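Local coordinates for protein F2 like fibronectin-binding protein (PDB 5A0N), which is a pneumococcal surface adhesin whose N-terminal domain, built around an internal thioester, probably attaches the bacterium covalently to a host target, at residues Y20-I25 with P64-E69; Y36-V41 with A135-H140; I81-Y86 with Q104-F109. All coordinates share one frame; numbering follows the deposited sequence.

Overall arrangement
Interactions 1 and 2 share one neighbourhood: their segments alternate along the chain, and the backbones of 20-25 and 36-41 are probably hydrogen-bonded to each other, as from Leu39 N to Gly23 O. Interaction 1, nearer the periphery, relies on water bridges around an aromatic and proline packing. Interaction 2 lies closer to the centre of the chain and ties the loop before strand 41-43 to helix 132-152 through a direct tyrosine-histidine bond. Interaction 3, on the opposite side of the chain's centre and about 22 Å from interaction 2 between centres, joins two helices by aromatic packing. It is largely buried, with Asn82 and Lys83 exposed at one side, and has no direct hydrogen bond across it.

Interaction 1: Y20-I25 with P64-E69; sequences YSLGQI and PSFTDE
Tyr20, Ser21 and Leu22 run off an outer strand of the three-stranded antiparallel sheet and meet Pro64 and Phe66 of an irregular loop, with three waters bridging the two backbones. Phe66 does most of the packing. With CG anti to its own backbone N (chi1 -166°), its ring is directed at the strand, where CE1 comes within 3.4 Å of Tyr20 CD2. The two rings meet obliquely, their planes inclined by 31°. On another side of the same ring, CD2 of Phe66 touches the CD2 methyl of Leu22 at 3.9 Å. Glu69 CA sits over the centre of one Phe66 face, so the loop curls round its own aromatic. Further along, Ser21 CB packs against the Pro64 ring, 3.8 Å from CG.

No hydrogen bond passes directly between the segments; the three waters do that work. Water 1 accepts from Ser21 N and probably donates to Ser65 O. Water 2 accepts a hydrogen bond from Phe66 N, at 2.8 Å from that nitrogen, and donates to Leu22 O. Water 3 repeats the pattern from Gln24 N to Pro64 O. Between these bridges the chains come close at Gly23, whose CA lies 3.3 Å from Pro64 O. An ST turn lies at this point: Ser21 OG accepts from Gly23 N at 3.2 Å, and that hydroxyl also hydrogen-bonds to Thr40 O.

Strand 41-43 lies next to 19-21 in the sheet, and its Ile42 touches Tyr20, Leu22 and Phe66. His47 meets the Phe66 ring edge-to-face, while Gln24 leads away from the loop to Gln144 and Trp148 on helix 132-152.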
loop_
_atom_site.group_PDB
_atom_site.type_symbol
_atom_site.label_atom_id
_atom_site.label_comp_id
_atom_site.label_asym_id
_atom_site.label_seq_id
_atom_site.Cartn_x
_atom_site.Cartn_y
_atom_site.Cartn_z
ATOM N N TYR A 20 -4.374 -11.234 8.020
ATOM C CA TYR A 20 -3.283 -10.588 8.731
ATOM C C TYR A 20 -2.381 -9.926 7.693
ATOM O O TYR A 20 -2.463 -10.236 6.503
ATOM C CB TYR A 20 -2.447 -11.584 9.537
ATOM C CG TYR A 20 -3.203 -12.511 10.458
ATOM C CD1 TYR A 20 -4.365 -12.127 11.134
ATOM C CD2 TYR A 20 -2.731 -13.782 10.683
ATOM C CE1 TYR A 20 -4.987 -12.970 12.034
ATOM C CE2 TYR A 20 -3.339 -14.639 11.552
ATOM C CZ TYR A 20 -4.476 -14.244 12.246
ATOM O OH TYR A 20 -5.095 -15.096 13.115
ATOM N N SER A 21 -1.499 -9.032 8.148
ATOM C CA SER A 21 -0.485 -8.481 7.260
ATOM C C SER A 21 0.910 -8.620 7.860
ATOM O O SER A 21 1.128 -8.507 9.083
ATOM C CB SER A 21 -0.755 -7.021 6.945
ATOM O OG SER A 21 0.243 -6.450 6.128
ATOM N N LEU A 22 1.879 -8.833 6.972
ATOM C CA LEU A 22 3.279 -8.912 7.337
ATOM C C LEU A 22 3.864 -7.545 7.660
ATOM O O LEU A 22 4.982 -7.458 8.210
ATOM C CB LEU A 22 4.091 -9.586 6.233
ATOM C CG LEU A 22 3.609 -10.979 5.827
ATOM C CD1 LEU A 22 4.555 -11.599 4.818
ATOM C CD2 LEU A 22 3.425 -11.923 7.032
ATOM N N GLY A 23 3.147 -6.466 7.351
ATOM C CA GLY A 23 3.590 -5.149 7.716
ATOM C C GLY A 23 4.407 -4.443 6.682
ATOM O O GLY A 23 4.675 -4.981 5.602
ATOM N N GLN A 24 4.820 -3.228 7.025
ATOM C CA GLN A 24 5.674 -2.420 6.158
ATOM C C GLN A 24 7.130 -2.786 6.499
ATOM O O GLN A 24 7.652 -3.757 5.929
ATOM C CB GLN A 24 5.339 -0.936 6.259
ATOM C CG GLN A 24 6.077 -0.156 5.186
ATOM C CD GLN A 24 5.958 1.341 5.262
ATOM O OE1 GLN A 24 5.559 1.902 6.277
ATOM N NE2 GLN A 24 6.281 1.997 4.136
ATOM N N ILE A 25 7.789 -2.083 7.420
ATOM C CA ILE A 25 9.104 -2.539 7.878
ATOM C C ILE A 25 8.872 -3.223 9.222
ATOM O O ILE A 25 8.523 -2.572 10.214
ATOM C CB ILE A 25 10.149 -1.428 8.016
ATOM C CG1 ILE A 25 10.342 -0.721 6.692
ATOM C CG2 ILE A 25 11.488 -2.002 8.502
ATOM C CD1 ILE A 25 11.343 0.423 6.720
ATOM N N PRO A 64 -0.144 -2.762 10.945
ATOM C CA PRO A 64 -0.236 -4.200 11.246
ATOM C C PRO A 64 1.097 -4.913 11.158
ATOM O O PRO A 64 2.025 -4.465 10.484
ATOM C CB PRO A 64 -1.205 -4.707 10.176
ATOM C CG PRO A 64 -0.862 -3.820 9.001
ATOM C CD PRO A 64 -0.629 -2.459 9.593
ATOM N N SER A 65 1.165 -6.060 11.834
ATOM C CA SER A 65 2.380 -6.866 11.786
ATOM C C SER A 65 2.034 -8.305 12.164
ATOM O O SER A 65 0.914 -8.616 12.545
ATOM C CB SER A 65 3.431 -6.300 12.754
ATOM O OG SER A 65 2.968 -6.314 14.106
ATOM N N PHE A 66 3.032 -9.162 11.998
ATOM C CA PHE A 66 2.867 -10.605 12.202
ATOM C C PHE A 66 4.153 -11.186 12.779
ATOM O O PHE A 66 4.560 -12.306 12.430
ATOM C CB PHE A 66 2.467 -11.276 10.891
ATOM C CG PHE A 66 1.946 -12.694 11.029
ATOM C CD1 PHE A 66 0.875 -12.981 11.857
ATOM C CD2 PHE A 66 2.506 -13.728 10.309
ATOM C CE1 PHE A 66 0.374 -14.268 11.975
ATOM C CE2 PHE A 66 2.002 -15.032 10.408
ATOM C CZ PHE A 66 0.938 -15.287 11.253
ATOM N N THR A 67 4.787 -10.463 13.681
ATOM C CA THR A 67 6.038 -10.936 14.249
ATOM C C THR A 67 5.819 -12.194 15.110
ATOM O O THR A 67 4.895 -12.228 15.910
ATOM C CB THR A 67 6.674 -9.813 15.080
ATOM O OG1 THR A 67 6.793 -8.625 14.273
ATOM C CG2 THR A 67 8.029 -10.230 15.611
ATOM N N ASP A 68 6.672 -13.202 14.916
ATOM C CA ASP A 68 6.555 -14.453 15.651
ATOM C C ASP A 68 5.175 -15.073 15.457
ATOM O O ASP A 68 4.671 -15.807 16.316
ATOM C CB ASP A 68 6.879 -14.291 17.151
ATOM C CG ASP A 68 8.302 -13.863 17.406
ATOM O OD1 ASP A 68 9.165 -14.077 16.515
ATOM O OD2 ASP A 68 8.578 -13.337 18.528
ATOM N N GLU A 69 4.584 -14.834 14.291
ATOM C CA GLU A 69 3.241 -15.347 13.972
ATOM C C GLU A 69 2.168 -14.910 14.950
ATOM O O GLU A 69 1.141 -15.577 15.105
ATOM C CB GLU A 69 3.270 -16.860 13.749
ATOM C CG GLU A 69 4.294 -17.257 12.705
ATOM C CD GLU A 69 3.938 -18.468 11.895
ATOM O OE1 GLU A 69 3.194 -18.348 10.884
ATOM O OE2 GLU A 69 4.413 -19.523 12.289
HETATM O O HOH W 1 -1.605 -8.602 10.953
HETATM O O HOH W 2 5.496 -8.928 10.590
HETATM O O HOH W 3 3.780 -2.445 9.607
#

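Interaction 2: Y36-V41 with A135-H140; sequences YNNLTV and ARTYFH
Tyr36, Asn38 and Leu39 meet Arg136, Thr137 and His140 where a tight beta turn between strands 35-36 and 41-43 presses on helix 132-152. Asn38 and Leu39 both have left-handed backbone angles, and Thr40 N closes the turn onto Asn37 O.

Two hydrogen bonds cross the contact, and they are unequal. The strong one joins Tyr36 OH and His140 ND1, 2.7 Å apart; the hydroxyl lies in the plane of the imidazole at its edge, and ND1 in turn lies in the plane of the phenol ring. The histidine can reach it because a chi1 of -176° extends the imidazole away from its backbone N, off the helix and toward the turn. Both ends have further partners: Gln24 NE2 bonds to the phenol oxygen, and His140 NE2 to Ala54 O, so the ring is gripped at both nitrogens. The weak bond runs from Asn38 ND2 to Arg136 O at 3.3 Å; that carbonyl also bonds to Tyr116 OH.

The flat groups pack as well as bond. Asn38 CA sits over the middle of one imidazole face, 3.8 Å from the centroid, in a CH-pi contact. The Asn38 and His140 side chains run alongside each other in opposite senses, the amide and ring planes only 17° apart. Phe55 stacks on the His140 ring and Tyr116 meets it edge-to-face.

Van der Waals contacts fill in beside Tyr36. Thr137 O stands above one phenol face toward its rim, Thr137 CB touches Tyr36 CD1 at 3.7 Å, and Thr137 CG2 lies 3.5 Å from Tyr36 O. Asn38 OD1 is buried without a hydrogen-bond partner; its nearest atom across the contact is His140 CB, at 3.4 Å.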
loop_
_atom_site.group_PDB
_atom_site.type_symbol
_atom_site.label_atom_id
_atom_site.label_comp_id
_atom_site.label_asym_id
_atom_site.label_seq_id
_atom_site.Cartn_x
_atom_site.Cartn_y
_atom_site.Cartn_z
ATOM N N TYR A 36 11.514 -5.214 4.855
ATOM C CA TYR A 36 10.438 -4.479 4.179
ATOM C C TYR A 36 9.532 -5.510 3.524
ATOM O O TYR A 36 9.961 -6.231 2.621
ATOM C CB TYR A 36 11.015 -3.494 3.150
ATOM C CG TYR A 36 9.956 -2.492 2.709
ATOM C CD1 TYR A 36 8.967 -2.840 1.820
ATOM C CD2 TYR A 36 9.933 -1.230 3.231
ATOM C CE1 TYR A 36 7.949 -1.955 1.473
ATOM C CE2 TYR A 36 8.925 -0.346 2.903
ATOM C CZ TYR A 36 7.926 -0.702 2.044
ATOM O OH TYR A 36 6.925 0.203 1.741
ATOM N N ASN A 37 8.271 -5.588 3.978
ATOM C CA ASN A 37 7.402 -6.722 3.673
ATOM C C ASN A 37 6.217 -6.402 2.767
ATOM O O ASN A 37 5.352 -7.237 2.573
ATOM C CB ASN A 37 6.909 -7.411 4.945
ATOM C CG ASN A 37 8.056 -7.713 5.882
ATOM O OD1 ASN A 37 9.141 -8.123 5.437
ATOM N ND2 ASN A 37 7.839 -7.505 7.154
ATOM N N ASN A 38 6.165 -5.170 2.222
ATOM C CA ASN A 38 5.194 -4.779 1.201
ATOM C C ASN A 38 3.749 -4.844 1.655
ATOM O O ASN A 38 2.845 -4.849 0.831
ATOM C CB ASN A 38 5.392 -5.563 -0.071
ATOM C CG ASN A 38 6.626 -5.158 -0.840
ATOM O OD1 ASN A 38 7.349 -4.227 -0.511
ATOM N ND2 ASN A 38 6.860 -5.849 -1.939
ATOM N N LEU A 39 3.529 -4.906 2.967
ATOM C CA LEU A 39 2.185 -5.076 3.519
ATOM C C LEU A 39 1.459 -6.269 2.931
ATOM O O LEU A 39 0.245 -6.291 2.831
ATOM C CB LEU A 39 1.373 -3.777 3.476
ATOM C CG LEU A 39 1.854 -2.702 4.446
ATOM C CD1 LEU A 39 1.500 -1.282 3.954
ATOM C CD2 LEU A 39 1.324 -2.945 5.869
ATOM N N THR A 40 2.230 -7.308 2.592
ATOM C CA THR A 40 1.612 -8.553 2.140
ATOM C C THR A 40 0.502 -8.966 3.082
ATOM O O THR A 40 0.675 -8.931 4.308
ATOM C CB THR A 40 2.667 -9.668 2.067
ATOM O OG1 THR A 40 3.686 -9.270 1.137
ATOM C CG2 THR A 40 2.105 -11.008 1.683
ATOM N N VAL A 41 -0.623 -9.419 2.522
ATOM C CA VAL A 41 -1.772 -9.838 3.307
ATOM C C VAL A 41 -1.889 -11.351 3.158
ATOM O O VAL A 41 -1.741 -11.894 2.046
ATOM C CB VAL A 41 -3.060 -9.117 2.867
ATOM C CG1 VAL A 41 -4.195 -9.507 3.774
ATOM C CG2 VAL A 41 -2.846 -7.597 2.871
ATOM N N ALA A 135 13.977 -3.093 -6.566
ATOM C CA ALA A 135 12.811 -2.285 -6.854
ATOM C C ALA A 135 11.546 -2.824 -6.213
ATOM O O ALA A 135 10.678 -2.040 -5.803
ATOM C CB ALA A 135 12.612 -2.136 -8.346
ATOM N N ARG A 136 11.444 -4.146 -6.054
ATOM C CA ARG A 136 10.220 -4.730 -5.539
ATOM C C ARG A 136 9.801 -4.111 -4.211
ATOM O O ARG A 136 8.601 -3.882 -3.974
ATOM C CB ARG A 136 10.409 -6.251 -5.373
ATOM C CG ARG A 136 9.196 -6.995 -4.842
ATOM C CD ARG A 136 9.476 -8.495 -4.741
ATOM N NE ARG A 136 10.464 -8.689 -3.691
ATOM C CZ ARG A 136 10.182 -8.902 -2.406
ATOM N NH1 ARG A 136 8.939 -9.063 -1.989
ATOM N NH2 ARG A 136 11.173 -8.947 -1.553
ATOM N N THR A 137 10.756 -3.850 -3.327
ATOM C CA THR A 137 10.435 -3.203 -2.047
ATOM C C THR A 137 10.679 -1.707 -2.085
ATOM O O THR A 137 9.895 -0.951 -1.512
ATOM C CB THR A 137 11.223 -3.830 -0.876
ATOM O OG1 THR A 137 12.624 -3.688 -1.113
ATOM C CG2 THR A 137 10.843 -5.308 -0.674
ATOM N N TYR A 138 11.764 -1.260 -2.717
ATOM C CA TYR A 138 12.095 0.171 -2.672
ATOM C C TYR A 138 11.064 1.017 -3.462
ATOM O O TYR A 138 10.761 2.137 -3.076
ATOM C CB TYR A 138 13.532 0.446 -3.151
ATOM C CG TYR A 138 14.596 0.105 -2.113
ATOM C CD1 TYR A 138 14.921 -1.205 -1.808
ATOM C CD2 TYR A 138 15.259 1.094 -1.423
ATOM C CE1 TYR A 138 15.876 -1.494 -0.874
ATOM C CE2 TYR A 138 16.224 0.782 -0.483
ATOM C CZ TYR A 138 16.519 -0.505 -0.222
ATOM O OH TYR A 138 17.482 -0.799 0.714
ATOM N N PHE A 139 10.512 0.463 -4.537
ATOM C CA PHE A 139 9.447 1.172 -5.271
ATOM C C PHE A 139 8.139 1.137 -4.482
ATOM O O PHE A 139 7.379 2.095 -4.502
ATOM C CB PHE A 139 9.257 0.593 -6.671
ATOM C CG PHE A 139 8.370 1.411 -7.588
ATOM C CD1 PHE A 139 8.543 2.785 -7.739
ATOM C CD2 PHE A 139 7.389 0.792 -8.358
ATOM C CE1 PHE A 139 7.762 3.505 -8.627
ATOM C CE2 PHE A 139 6.618 1.530 -9.243
ATOM C CZ PHE A 139 6.814 2.869 -9.370
ATOM N N HIS A 140 7.854 0.010 -3.804
ATOM C CA HIS A 140 6.673 -0.027 -2.932
ATOM C C HIS A 140 6.735 1.146 -1.952
ATOM O O HIS A 140 5.748 1.852 -1.745
ATOM C CB HIS A 140 6.598 -1.358 -2.171
ATOM C CG HIS A 140 5.367 -1.474 -1.338
ATOM N ND1 HIS A 140 5.236 -0.880 -0.107
ATOM C CD2 HIS A 140 4.196 -2.116 -1.583
ATOM C CE1 HIS A 140 4.036 -1.147 0.370
ATOM N NE2 HIS A 140 3.381 -1.885 -0.503
#

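Interaction 3: I81-Y86 with Q104-F109; sequences INKEQY and QAWDTF
Trp106 and Tyr86 form the dense side of a contact between the first turns of helices 83-93 and 105-118, where, with Phe109, they make an aromatic cluster. Tyr86 CB and CG press on the benzene part of the indole, CB being 3.4 Å from Trp106 CE3; the two six-membered rings are inclined to each other by 49°. Toward Phe109 the tyrosine ring is nearly parallel, the planes only 9° apart, but slid so far that the rings barely overlap. The contact there is made at the phenol end, with Tyr86 OH 3.3 Å from Phe109 CB and CE1 against CD2. A chi1 of 176° throws the Tyr86 ring into the gap between the helices. Water 4, in the plane of the phenol at its edge, hydrogen-bonds to Tyr86 OH at 2.7 Å and donates to Ala105 O, giving the buried hydroxyl a polar partner. Lys83 packs just as closely: its CA lies over the five-membered ring of Trp106, 3.6 Å from the centroid, a CH-pi contact, and CB and CG continue across CD1.

The loose side begins beyond these atoms, where the extended lysine chain leads away into solvent. Asn82, also exposed, points its CB away from helix 105-118 and starts its own helix with a capping box. OD1 accepts from Gln85 N at 2.9 Å in a nearly straight bond, while the return bond from Asn82 N to Gln85 OE1 is longer and bent.

Strand 193-200 backs the cluster and lies against both segments: Tyr195 meets Trp106 edge-to-face and also touches Ile81 and Phe109, and Phe197 packs on Ile81 and Tyr86. From helix 132-152, Ile147 reaches Phe109 of helix 105-118.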
loop_
_atom_site.group_PDB
_atom_site.type_symbol
_atom_site.label_atom_id
_atom_site.label_comp_id
_atom_site.label_asym_id
_atom_site.label_seq_id
_atom_site.Cartn_x
_atom_site.Cartn_y
_atom_site.Cartn_z
ATOM N N ILE A 81 -13.840 -3.236 -5.412
ATOM C CA ILE A 81 -14.356 -1.958 -4.992
ATOM C C ILE A 81 -14.356 -0.933 -6.141
ATOM O O ILE A 81 -13.562 -1.014 -7.100
ATOM C CB ILE A 81 -13.645 -1.363 -3.769
ATOM C CG1 ILE A 81 -12.220 -0.958 -4.094
ATOM C CG2 ILE A 81 -13.716 -2.301 -2.579
ATOM C CD1 ILE A 81 -11.435 -0.365 -2.941
ATOM N N ASN A 82 -15.236 0.052 -5.993
ATOM C CA ASN A 82 -15.283 1.191 -6.903
ATOM C C ASN A 82 -15.030 2.513 -6.163
ATOM O O ASN A 82 -14.722 2.511 -4.978
ATOM C CB ASN A 82 -16.637 1.235 -7.636
ATOM C CG ASN A 82 -17.827 1.408 -6.702
ATOM O OD1 ASN A 82 -17.717 1.869 -5.569
ATOM N ND2 ASN A 82 -18.991 1.057 -7.203
ATOM N N LYS A 83 -15.130 3.637 -6.875
ATOM C CA LYS A 83 -14.829 4.940 -6.307
ATOM C C LYS A 83 -15.635 5.215 -5.037
ATOM O O LYS A 83 -15.082 5.655 -4.022
ATOM C CB LYS A 83 -15.102 6.052 -7.334
ATOM C CG LYS A 83 -14.842 7.457 -6.802
ATOM C CD LYS A 83 -14.991 8.531 -7.882
ATOM C CE LYS A 83 -14.708 9.931 -7.344
ATOM N NZ LYS A 83 -14.700 10.946 -8.444
ATOM N N GLU A 84 -16.943 4.961 -5.107
ATOM C CA GLU A 84 -17.829 5.270 -3.984
ATOM C C GLU A 84 -17.502 4.411 -2.773
ATOM O O GLU A 84 -17.453 4.906 -1.647
ATOM C CB GLU A 84 -19.299 5.150 -4.379
ATOM C CG GLU A 84 -19.700 6.120 -5.483
ATOM C CD GLU A 84 -19.187 5.787 -6.923
ATOM O OE1 GLU A 84 -18.838 4.595 -7.291
ATOM O OE2 GLU A 84 -19.136 6.759 -7.733
ATOM N N GLN A 85 -17.265 3.127 -2.985
ATOM C CA GLN A 85 -16.948 2.267 -1.853
ATOM C C GLN A 85 -15.588 2.620 -1.232
ATOM O O GLN A 85 -15.453 2.703 -0.012
ATOM C CB GLN A 85 -16.923 0.809 -2.259
ATOM C CG GLN A 85 -18.234 0.231 -2.728
ATOM C CD GLN A 85 -17.967 -1.183 -3.146
ATOM O OE1 GLN A 85 -17.586 -1.439 -4.294
ATOM N NE2 GLN A 85 -17.998 -2.096 -2.173
ATOM N N TYR A 86 -14.588 2.824 -2.083
ATOM C CA TYR A 86 -13.279 3.234 -1.584
ATOM C C TYR A 86 -13.386 4.503 -0.744
ATOM O O TYR A 86 -12.830 4.595 0.342
ATOM C CB TYR A 86 -12.294 3.438 -2.736
ATOM C CG TYR A 86 -10.967 3.955 -2.251
ATOM C CD1 TYR A 86 -10.010 3.099 -1.709
ATOM C CD2 TYR A 86 -10.661 5.308 -2.277
ATOM C CE1 TYR A 86 -8.817 3.579 -1.228
ATOM C CE2 TYR A 86 -9.469 5.788 -1.782
ATOM C CZ TYR A 86 -8.521 4.906 -1.264
ATOM O OH TYR A 86 -7.321 5.362 -0.749
ATOM N N GLN A 104 -10.705 13.488 -4.934
ATOM C CA GLN A 104 -9.638 12.955 -5.742
ATOM C C GLN A 104 -8.951 11.729 -5.130
ATOM O O GLN A 104 -8.065 11.142 -5.774
ATOM C CB GLN A 104 -8.585 14.036 -6.011
ATOM C CG GLN A 104 -9.160 15.231 -6.770
ATOM C CD GLN A 104 -8.113 16.268 -7.190
ATOM O OE1 GLN A 104 -7.001 16.327 -6.676
ATOM N NE2 GLN A 104 -8.468 17.095 -8.151
ATOM N N ALA A 105 -9.377 11.306 -3.941
ATOM C CA ALA A 105 -8.650 10.250 -3.215
ATOM C C ALA A 105 -8.663 8.913 -3.955
ATOM O O ALA A 105 -7.666 8.211 -3.996
ATOM C CB ALA A 105 -9.213 10.074 -1.802
ATOM N N TRP A 106 -9.781 8.560 -4.579
ATOM C CA TRP A 106 -9.815 7.343 -5.386
ATOM C C TRP A 106 -8.871 7.438 -6.568
ATOM O O TRP A 106 -8.156 6.484 -6.889
ATOM C CB TRP A 106 -11.231 7.095 -5.891
ATOM C CG TRP A 106 -11.370 6.036 -6.945
ATOM C CD1 TRP A 106 -11.753 6.238 -8.231
ATOM C CD2 TRP A 106 -11.160 4.615 -6.802
ATOM N NE1 TRP A 106 -11.820 5.051 -8.900
ATOM C CE2 TRP A 106 -11.483 4.034 -8.046
ATOM C CE3 TRP A 106 -10.740 3.779 -5.748
ATOM C CZ2 TRP A 106 -11.420 2.677 -8.263
ATOM C CZ3 TRP A 106 -10.691 2.443 -5.981
ATOM C CH2 TRP A 106 -11.053 1.905 -7.208
ATOM N N ASP A 107 -8.837 8.599 -7.220
ATOM C CA ASP A 107 -7.999 8.777 -8.397
ATOM C C ASP A 107 -6.523 8.554 -8.044
ATOM O O ASP A 107 -5.821 7.782 -8.701
ATOM C CB ASP A 107 -8.210 10.164 -9.024
ATOM C CG ASP A 107 -7.565 10.293 -10.391
ATOM O OD1 ASP A 107 -7.563 9.325 -11.169
ATOM O OD2 ASP A 107 -7.045 11.376 -10.718
ATOM N N THR A 108 -6.066 9.191 -6.969
ATOM C CA THR A 108 -4.654 9.048 -6.635
ATOM C C THR A 108 -4.300 7.649 -6.127
ATOM O O THR A 108 -3.291 7.113 -6.545
ATOM C CB THR A 108 -4.139 10.139 -5.666
ATOM O OG1 THR A 108 -4.814 10.038 -4.413
ATOM C CG2 THR A 108 -4.330 11.524 -6.273
ATOM N N PHE A 109 -5.140 7.071 -5.274
ATOM C CA PHE A 109 -4.854 5.727 -4.786
ATOM C C PHE A 109 -4.889 4.722 -5.924
ATOM O O PHE A 109 -4.012 3.870 -6.063
ATOM C CB PHE A 109 -5.835 5.276 -3.685
ATOM C CG PHE A 109 -5.776 3.798 -3.488
ATOM C CD1 PHE A 109 -4.686 3.241 -2.826
ATOM C CD2 PHE A 109 -6.698 2.965 -4.054
ATOM C CE1 PHE A 109 -4.513 1.870 -2.781
ATOM C CE2 PHE A 109 -6.548 1.603 -3.971
ATOM C CZ PHE A 109 -5.454 1.055 -3.326
HETATM O O HOH W 4 -6.505 7.868 -1.450
#